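Local coordinates for vacuolar protein sorting 29 (Cryptosporidium parvum, PDB 2A22) that probably serves in retromer-mediated protein transport as a VPS29-family subunit with a calcineurin-like phosphoesterase fold, at residues Phe24-Leu29 and Ile56-Cys61. Sequence-based numbering, arbitrary orientation.
Sequences FGDLVL and INYVLC
Leu29 lies beside Val59 where strands 26-29 and 58-61 run parallel, and it has the most surface buried by the contact. Its CD2 is 4.2 Å from Val59 CG2, and the two side chains run alongside each other from the same face of the sheet. Its CB also meets Ile56 CG2. The Leu29 backbone bonds to Tyr58 and Leu60, on either side of its partner Val59, as in regular parallel pairing. Leu29 N donates to Tyr58 O at 2.8 Å, and Leu29 O accepts from Leu60 N, also at 2.8 Å. Both bonds are nearly straight.

Leu27 comes next. With chi1 at -176° and chi2 at 66°, Leu27 brings CD2 to 4.0 Å from Ile56 CG1. Ile56 thus touches both leucines, CG1 on Leu27 and CG2 on Leu29. Leu27 O accepts from Asn57 N at 3.0 Å and only weakly from Tyr58 N.

The Asn57 side chain adds two hydrogen bonds with 24-29. Its OD1 accepts from Leu27 N at 2.9 Å. Its ND2 donates to the anti lone pair of Asp26 OD1, with the carboxylate and amide planes only 10° apart. Two bonds therefore fix the turn of the amide. On the face opposite Leu29 and Val59, Val28 CG1 sits 3.7 Å from Tyr58 CB and also packs on Leu60.

The contact joins the two strands of a beta-alpha-beta unit whose helix is 48-52. Strands 183-190 and 81-83 continue the sheet beyond 26-31 and 58-61 respectively. Ile77 of helix 68-77 covers Leu29, Ile56 and Val59. Strand 106-111 of the second sheet packs on Val28, Tyr58 and Leu60, where the two sheets of the alpha-beta-beta-alpha sandwich face each other.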
loop_
_atom_site.group_PDB
_atom_site.type_symbol
_atom_site.label_atom_id
_atom_site.label_comp_id
_atom_site.label_asym_id
_atom_site.label_seq_id
_atom_site.Cartn_x
_atom_site.Cartn_y
_atom_site.Cartn_z
ATOM N N PHE A 24 7.548 18.625 11.038
ATOM C CA PHE A 24 8.589 17.641 10.711
ATOM C C PHE A 24 8.142 16.167 10.526
ATOM O O PHE A 24 7.440 15.585 11.365
ATOM C CB PHE A 24 9.769 17.735 11.678
ATOM C CG PHE A 24 10.922 16.848 11.299
ATOM C CD1 PHE A 24 11.549 16.986 10.054
ATOM C CD2 PHE A 24 11.365 15.859 12.170
ATOM C CE1 PHE A 24 12.601 16.156 9.704
ATOM C CE2 PHE A 24 12.446 15.028 11.821
ATOM C CZ PHE A 24 13.050 15.175 10.591
ATOM N N GLY A 25 8.580 15.570 9.428
ATOM C CA GLY A 25 8.331 14.155 9.209
ATOM C C GLY A 25 7.018 13.867 8.508
ATOM O O GLY A 25 6.090 14.704 8.464
ATOM N N ASP A 26 6.957 12.675 7.930
ATOM C CA ASP A 26 5.773 12.229 7.240
ATOM C C ASP A 26 5.478 10.847 7.746
ATOM O O ASP A 26 6.408 10.076 7.998
ATOM C CB ASP A 26 6.042 12.188 5.735
ATOM C CG ASP A 26 6.361 13.578 5.152
ATOM O OD1 ASP A 26 5.446 14.405 5.054
ATOM O OD2 ASP A 26 7.525 13.842 4.790
ATOM N N LEU A 27 4.192 10.510 7.843
ATOM C CA LEU A 27 3.797 9.153 8.192
ATOM C C LEU A 27 2.891 8.629 7.084
ATOM O O LEU A 27 1.820 9.179 6.816
ATOM C CB LEU A 27 3.132 9.093 9.596
ATOM C CG LEU A 27 2.768 7.699 10.118
ATOM C CD1 LEU A 27 4.013 6.831 10.375
ATOM C CD2 LEU A 27 1.913 7.817 11.413
ATOM N N VAL A 28 3.355 7.584 6.420
ATOM C CA VAL A 28 2.715 7.097 5.210
ATOM C C VAL A 28 2.077 5.737 5.439
ATOM O O VAL A 28 2.776 4.781 5.821
ATOM C CB VAL A 28 3.727 6.957 4.026
ATOM C CG1 VAL A 28 2.949 6.761 2.729
ATOM C CG2 VAL A 28 4.624 8.185 3.930
ATOM N N LEU A 29 0.761 5.662 5.200
ATOM C CA LEU A 29 0.034 4.407 5.280
ATOM C C LEU A 29 0.118 3.683 3.929
ATOM O O LEU A 29 -0.224 4.243 2.895
ATOM C CB LEU A 29 -1.428 4.644 5.718
ATOM C CG LEU A 29 -2.394 3.451 5.543
ATOM C CD1 LEU A 29 -1.994 2.278 6.467
ATOM C CD2 LEU A 29 -3.864 3.878 5.801
ATOM N N ILE A 56 -1.060 10.236 10.368
ATOM C CA ILE A 56 -0.949 9.790 8.972
ATOM C C ILE A 56 -1.233 10.983 8.067
ATOM O O ILE A 56 -2.331 11.553 8.133
ATOM C CB ILE A 56 -1.925 8.643 8.659
ATOM C CG1 ILE A 56 -1.546 7.387 9.453
ATOM C CG2 ILE A 56 -1.971 8.370 7.139
ATOM C CD1 ILE A 56 -2.666 6.360 9.517
ATOM N N ASN A 57 -0.248 11.364 7.243
ATOM C CA ASN A 57 -0.439 12.481 6.325
ATOM C C ASN A 57 -0.293 12.081 4.847
ATOM O O ASN A 57 -0.338 12.940 3.968
ATOM C CB ASN A 57 0.453 13.699 6.694
ATOM C CG ASN A 57 1.921 13.427 6.462
ATOM O OD1 ASN A 57 2.370 12.287 6.552
ATOM N ND2 ASN A 57 2.675 14.461 6.109
ATOM N N TYR A 58 -0.121 10.778 4.600
ATOM C CA TYR A 58 -0.111 10.190 3.248
ATOM C C TYR A 58 -0.650 8.766 3.284
ATOM O O TYR A 58 -0.384 8.026 4.212
ATOM C CB TYR A 58 1.295 10.125 2.663
ATOM C CG TYR A 58 1.861 11.433 2.173
ATOM C CD1 TYR A 58 2.537 12.292 3.055
ATOM C CD2 TYR A 58 1.746 11.804 0.820
ATOM C CE1 TYR A 58 3.088 13.513 2.619
ATOM C CE2 TYR A 58 2.284 13.025 0.367
ATOM C CZ TYR A 58 2.955 13.868 1.280
ATOM O OH TYR A 58 3.490 15.065 0.856
ATOM N N VAL A 59 -1.416 8.410 2.258
ATOM C CA VAL A 59 -1.908 7.069 2.066
ATOM C C VAL A 59 -1.510 6.708 0.660
ATOM O O VAL A 59 -1.821 7.442 -0.251
ATOM C CB VAL A 59 -3.460 6.979 2.172
ATOM C CG1 VAL A 59 -3.964 5.536 1.857
ATOM C CG2 VAL A 59 -3.945 7.413 3.535
ATOM N N LEU A 60 -0.784 5.594 0.503
ATOM C CA LEU A 60 -0.491 5.025 -0.814
ATOM C C LEU A 60 -1.150 3.661 -0.936
ATOM O O LEU A 60 -0.756 2.683 -0.301
ATOM C CB LEU A 60 1.011 4.942 -1.076
ATOM C CG LEU A 60 1.806 6.227 -0.793
ATOM C CD1 LEU A 60 3.308 5.945 -0.958
ATOM C CD2 LEU A 60 1.339 7.364 -1.675
ATOM N N CYS A 61 -2.190 3.612 -1.739
ATOM C CA CYS A 61 -3.030 2.424 -1.799
ATOM C C CYS A 61 -2.766 1.649 -3.069
ATOM O O CYS A 61 -2.850 2.208 -4.162
ATOM C CB CYS A 61 -4.503 2.815 -1.710
ATOM S SG CYS A 61 -5.601 1.389 -1.904
#